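Local coordinates for capsular polysaccharide export system protein KpsC (Thermosulfurimonas dismutans, PDB 6MGB) that probably transfers Kdo in beta 2,4 linkage from its CMP-activated form while building the conserved glycolipid anchor of Gram-negative bacterial capsules, at residues 237-251 with 257-269. Sequence-based numbering, arbitrary orientation.
With C5P (cytidine-5'-monophosphate), chain D.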
# COMPACT_ATOMS: atom_id res chain seq x y z
N SER A 237 9.36 -0.05 -15.71
CA SER A 237 10.61 -0.54 -16.29
C SER A 237 11.21 0.43 -17.30
O SER A 237 12.39 0.31 -17.63
CB SER A 237 10.39 -1.90 -16.96
OG SER A 237 9.67 -1.75 -18.17
N HIS A 238 10.42 1.38 -17.81
CA HIS A 238 10.88 2.31 -18.82
C HIS A 238 11.44 3.60 -18.24
O HIS A 238 11.76 4.52 -18.99
CB HIS A 238 9.73 2.65 -19.78
CG HIS A 238 9.28 1.49 -20.60
ND1 HIS A 238 9.83 1.18 -21.83
CD2 HIS A 238 8.33 0.55 -20.37
CE1 HIS A 238 9.24 0.11 -22.32
NE2 HIS A 238 8.32 -0.29 -21.46
N PHE A 239 11.58 3.68 -16.91
CA PHE A 239 12.11 4.86 -16.26
C PHE A 239 13.20 4.44 -15.27
O PHE A 239 13.24 3.30 -14.81
CB PHE A 239 11.02 5.65 -15.52
CG PHE A 239 9.91 6.13 -16.41
CD1 PHE A 239 9.94 7.40 -16.96
CD2 PHE A 239 8.83 5.31 -16.71
CE1 PHE A 239 8.92 7.85 -17.78
CE2 PHE A 239 7.81 5.75 -17.53
CZ PHE A 239 7.86 7.02 -18.07
N ASP A 240 14.09 5.38 -14.98
CA ASP A 240 15.07 5.22 -13.92
C ASP A 240 14.72 6.00 -12.66
O ASP A 240 15.11 5.60 -11.56
CB ASP A 240 16.46 5.66 -14.40
CG ASP A 240 16.97 4.81 -15.54
OD1 ASP A 240 16.65 3.61 -15.59
OD2 ASP A 240 17.71 5.35 -16.40
N ARG A 241 13.99 7.11 -12.81
CA ARG A 241 13.71 8.03 -11.71
C ARG A 241 12.21 8.23 -11.59
O ARG A 241 11.55 8.59 -12.57
CB ARG A 241 14.43 9.36 -11.94
CG ARG A 241 14.12 10.43 -10.92
CD ARG A 241 15.00 11.66 -11.15
NE ARG A 241 16.37 11.44 -10.72
CZ ARG A 241 17.37 12.30 -10.91
NH1 ARG A 241 17.15 13.44 -11.54
NH2 ARG A 241 18.59 12.01 -10.48
N ILE A 242 11.68 8.01 -10.39
CA ILE A 242 10.24 8.08 -10.13
C ILE A 242 9.99 9.15 -9.07
O ILE A 242 10.75 9.27 -8.11
CB ILE A 242 9.68 6.72 -9.67
CG1 ILE A 242 10.16 5.59 -10.58
CG2 ILE A 242 8.16 6.76 -9.62
CD1 ILE A 242 9.79 5.77 -12.04
N TYR A 243 8.91 9.91 -9.25
CA TYR A 243 8.48 10.92 -8.30
C TYR A 243 7.13 10.52 -7.72
O TYR A 243 6.20 10.19 -8.47
CB TYR A 243 8.36 12.29 -8.96
CG TYR A 243 9.69 12.95 -9.30
CD1 TYR A 243 10.41 12.56 -10.42
CD2 TYR A 243 10.20 13.96 -8.50
CE1 TYR A 243 11.62 13.16 -10.73
CE2 TYR A 243 11.40 14.57 -8.81
CZ TYR A 243 12.11 14.16 -9.92
OH TYR A 243 13.30 14.77 -10.22
N THR A 244 7.01 10.55 -6.39
CA THR A 244 5.78 10.17 -5.72
C THR A 244 5.64 10.94 -4.42
O THR A 244 6.64 11.35 -3.81
CB THR A 244 5.73 8.66 -5.43
OG1 THR A 244 4.42 8.29 -5.00
CG2 THR A 244 6.75 8.27 -4.36
N VAL A 245 4.39 11.15 -4.00
CA VAL A 245 4.10 11.72 -2.69
C VAL A 245 4.06 10.59 -1.67
O VAL A 245 4.89 10.52 -0.77
CB VAL A 245 2.78 12.52 -2.70
CG1 VAL A 245 2.43 12.99 -1.28
CG2 VAL A 245 2.87 13.71 -3.64
N SER A 246 3.08 9.69 -1.82
CA SER A 246 2.91 8.60 -0.86
C SER A 246 2.32 7.33 -1.46
O SER A 246 1.84 6.48 -0.71
CB SER A 246 2.01 9.06 0.30
OG SER A 246 0.70 9.34 -0.17
N SER A 247 2.36 7.16 -2.78
CA SER A 247 1.69 6.04 -3.42
C SER A 247 2.44 4.73 -3.17
O SER A 247 3.67 4.69 -3.09
CB SER A 247 1.58 6.28 -4.93
OG SER A 247 1.05 5.14 -5.59
N GLN A 248 1.67 3.64 -3.05
CA GLN A 248 2.28 2.31 -2.99
C GLN A 248 3.09 2.02 -4.25
O GLN A 248 4.02 1.20 -4.22
CB GLN A 248 1.21 1.24 -2.80
CG GLN A 248 1.74 -0.19 -2.80
CD GLN A 248 0.64 -1.22 -2.63
OE1 GLN A 248 -0.44 -0.92 -2.11
NE2 GLN A 248 0.90 -2.44 -3.08
N MET A 249 2.74 2.66 -5.37
CA MET A 249 3.48 2.44 -6.61
C MET A 249 4.93 2.88 -6.48
O MET A 249 5.79 2.40 -7.23
CB MET A 249 2.80 3.17 -7.76
CG MET A 249 3.39 2.87 -9.13
SD MET A 249 2.32 3.43 -10.47
CE MET A 249 3.36 3.10 -11.89
N GLY A 250 5.23 3.78 -5.53
CA GLY A 250 6.62 4.11 -5.26
C GLY A 250 7.41 2.93 -4.73
O GLY A 250 8.57 2.74 -5.09
N PHE A 251 6.78 2.11 -3.88
CA PHE A 251 7.46 0.92 -3.40
C PHE A 251 7.60 -0.12 -4.51
O PHE A 251 8.61 -0.83 -4.58
CB PHE A 251 6.71 0.32 -2.21
CG PHE A 251 7.44 -0.81 -1.55
CD1 PHE A 251 8.66 -0.59 -0.93
CD2 PHE A 251 6.92 -2.09 -1.56
CE1 PHE A 251 9.35 -1.63 -0.33
CE2 PHE A 251 7.60 -3.14 -0.95
CZ PHE A 251 8.82 -2.90 -0.34
N GLY A 257 14.29 -1.57 -8.23
CA GLY A 257 15.58 -0.92 -8.20
C GLY A 257 15.61 0.49 -8.75
O GLY A 257 16.69 0.99 -9.07
N LYS A 258 14.46 1.14 -8.89
CA LYS A 258 14.42 2.50 -9.41
C LYS A 258 14.78 3.50 -8.32
O LYS A 258 14.72 3.22 -7.12
CB LYS A 258 13.04 2.81 -9.97
CG LYS A 258 12.52 1.79 -10.97
CD LYS A 258 13.47 1.64 -12.16
CE LYS A 258 12.96 0.62 -13.16
NZ LYS A 258 13.90 0.45 -14.31
N GLU A 259 15.18 4.70 -8.76
CA GLU A 259 15.39 5.81 -7.85
C GLU A 259 14.04 6.45 -7.55
O GLU A 259 13.36 6.94 -8.46
CB GLU A 259 16.34 6.84 -8.46
CG GLU A 259 16.61 8.05 -7.57
CD GLU A 259 17.56 9.04 -8.21
OE1 GLU A 259 17.48 9.23 -9.44
OE2 GLU A 259 18.39 9.62 -7.48
N VAL A 260 13.64 6.44 -6.28
CA VAL A 260 12.32 6.89 -5.86
C VAL A 260 12.48 8.15 -5.03
O VAL A 260 13.12 8.12 -3.97
CB VAL A 260 11.57 5.80 -5.09
CG1 VAL A 260 10.23 6.31 -4.59
CG2 VAL A 260 11.37 4.57 -5.98
N ILE A 261 11.91 9.25 -5.50
CA ILE A 261 11.98 10.53 -4.82
C ILE A 261 10.62 10.76 -4.16
O ILE A 261 9.61 10.95 -4.84
CB ILE A 261 12.33 11.66 -5.80
CG1 ILE A 261 13.60 11.29 -6.58
CG2 ILE A 261 12.54 12.97 -5.05
CD1 ILE A 261 13.99 12.26 -7.67
N CYS A 262 10.61 10.74 -2.83
CA CYS A 262 9.38 10.81 -2.05
C CYS A 262 9.18 12.22 -1.51
O CYS A 262 10.07 12.78 -0.88
CB CYS A 262 9.42 9.82 -0.88
SG CYS A 262 9.50 8.09 -1.36
N PHE A 263 7.99 12.77 -1.75
CA PHE A 263 7.63 14.09 -1.23
C PHE A 263 6.74 14.02 0.00
O PHE A 263 6.59 15.03 0.69
CB PHE A 263 6.95 14.91 -2.33
CG PHE A 263 7.90 15.37 -3.39
CD1 PHE A 263 8.53 14.45 -4.22
CD2 PHE A 263 8.19 16.71 -3.54
CE1 PHE A 263 9.42 14.87 -5.19
CE2 PHE A 263 9.08 17.13 -4.51
CZ PHE A 263 9.69 16.21 -5.34
N GLY A 264 6.15 12.86 0.28
CA GLY A 264 5.58 12.56 1.57
C GLY A 264 6.43 11.54 2.32
O GLY A 264 7.57 11.26 1.97
N MET A 265 5.83 10.99 3.38
CA MET A 265 6.49 9.99 4.22
C MET A 265 5.66 8.71 4.22
O MET A 265 5.03 8.36 5.22
CB MET A 265 6.68 10.52 5.64
CG MET A 265 7.41 9.57 6.59
SD MET A 265 9.06 9.05 6.06
CE MET A 265 9.88 10.63 5.83
N PRO A 266 5.63 7.99 3.09
CA PRO A 266 4.91 6.70 3.05
C PRO A 266 5.60 5.62 3.87
O PRO A 266 6.65 5.86 4.47
CB PRO A 266 4.90 6.36 1.56
CG PRO A 266 6.08 7.07 0.99
CD PRO A 266 6.20 8.34 1.78
N PHE A 267 5.03 4.42 3.89
CA PHE A 267 5.52 3.38 4.79
C PHE A 267 6.95 2.97 4.46
O PHE A 267 7.69 2.51 5.34
CB PHE A 267 4.60 2.16 4.75
CG PHE A 267 4.59 1.44 3.43
CD1 PHE A 267 5.45 0.37 3.20
CD2 PHE A 267 3.72 1.81 2.42
CE1 PHE A 267 5.45 -0.30 1.99
CE2 PHE A 267 3.71 1.14 1.21
CZ PHE A 267 4.57 0.09 0.99
N TYR A 268 7.36 3.14 3.20
CA TYR A 268 8.68 2.71 2.74
C TYR A 268 9.71 3.83 2.74
O TYR A 268 10.87 3.59 2.39
CB TYR A 268 8.57 2.12 1.34
CG TYR A 268 7.90 3.04 0.35
CD1 TYR A 268 6.52 3.01 0.17
CD2 TYR A 268 8.64 3.94 -0.40
CE1 TYR A 268 5.90 3.86 -0.73
CE2 TYR A 268 8.03 4.79 -1.30
CZ TYR A 268 6.66 4.75 -1.46
OH TYR A 268 6.04 5.59 -2.35
N ALA A 269 9.32 5.05 3.11
CA ALA A 269 10.24 6.17 3.17
C ALA A 269 10.90 6.25 4.55
O ALA A 269 10.39 5.71 5.54
CB ALA A 269 9.52 7.48 2.85
O3P C5P D . -1.17 3.71 -3.00
P C5P D . -2.03 3.92 -4.23
O1P C5P D . -1.68 5.27 -4.84
O2P C5P D . -3.53 3.82 -4.09
O5' C5P D . -1.56 2.81 -5.27
C5' C5P D . -2.08 1.49 -5.24
C4' C5P D . -1.57 0.69 -6.40
O4' C5P D . -2.22 1.15 -7.62
C3' C5P D . -0.09 0.83 -6.70
O3' C5P D . 0.71 -0.03 -5.90
C2' C5P D . 0.00 0.53 -8.19
O2' C5P D . 0.01 -0.87 -8.43
C1' C5P D . -1.31 1.12 -8.70
N1 C5P D . -1.14 2.50 -9.20
C2 C5P D . -1.05 2.77 -10.68
N3 C5P D . -0.88 4.18 -11.18
C4 C5P D . -0.81 5.29 -10.24
C5 C5P D . -0.91 5.03 -8.77
C6 C5P D . -1.08 3.62 -8.27
O2 C5P D . -1.10 1.87 -11.44
N4 C5P D . -0.64 6.66 -10.72
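Strands 241-244 and 259-262 pair in parallel, Ile242 with Val260 and Tyr243 with Ile261, as the two strands of a beta-alpha-beta unit whose crossover helix, 248-255, begins at the CMP site; the unit belongs to the parallel six-stranded sheet of this GT-B enzyme. On the face bearing Arg241 and Glu259 the two side chains run alongside each other. Arg241 CB lies 3.9 Å from Glu259 OE1. Farther out, Arg241 CG and CD both lie 3.7 Å from Ile261 CD1. A bend at chi3 (-75°) then turns the guanidinium so that Arg241 NE forms a salt bridge with Glu259 OE1 at 2.8 Å. NH2 gives a longer bond to the same oxygen, both nitrogens approaching from one face of the carboxylate, while NH1 turns to Asn192. Arg275, on the adjoining strand 275-276, forms a second salt bridge, with Glu259 OE2. Next along this face, Ile261 CD1 rests over the Tyr243 ring, 3.9 Å from its centroid, and Phe263 comes to the ring's edge.

Beyond the strands, Thr244 OG1 accepts from Ser247 N in an ST motif, and Ser247 caps the helix: OG, anti to the backbone N (chi1 174°), takes the N-H of Met249 and donates to the CMP phosphate, while Gln248 N binds O3P of CMP almost straight. Tyr268 packs its ring between Pro266 CG and the backbone N of Phe251, with Phe251 CB over that latter face. Tyr268 OH donates to Ser247 O at 2.6 Å, a carbonyl that also accepts from Gly250 N.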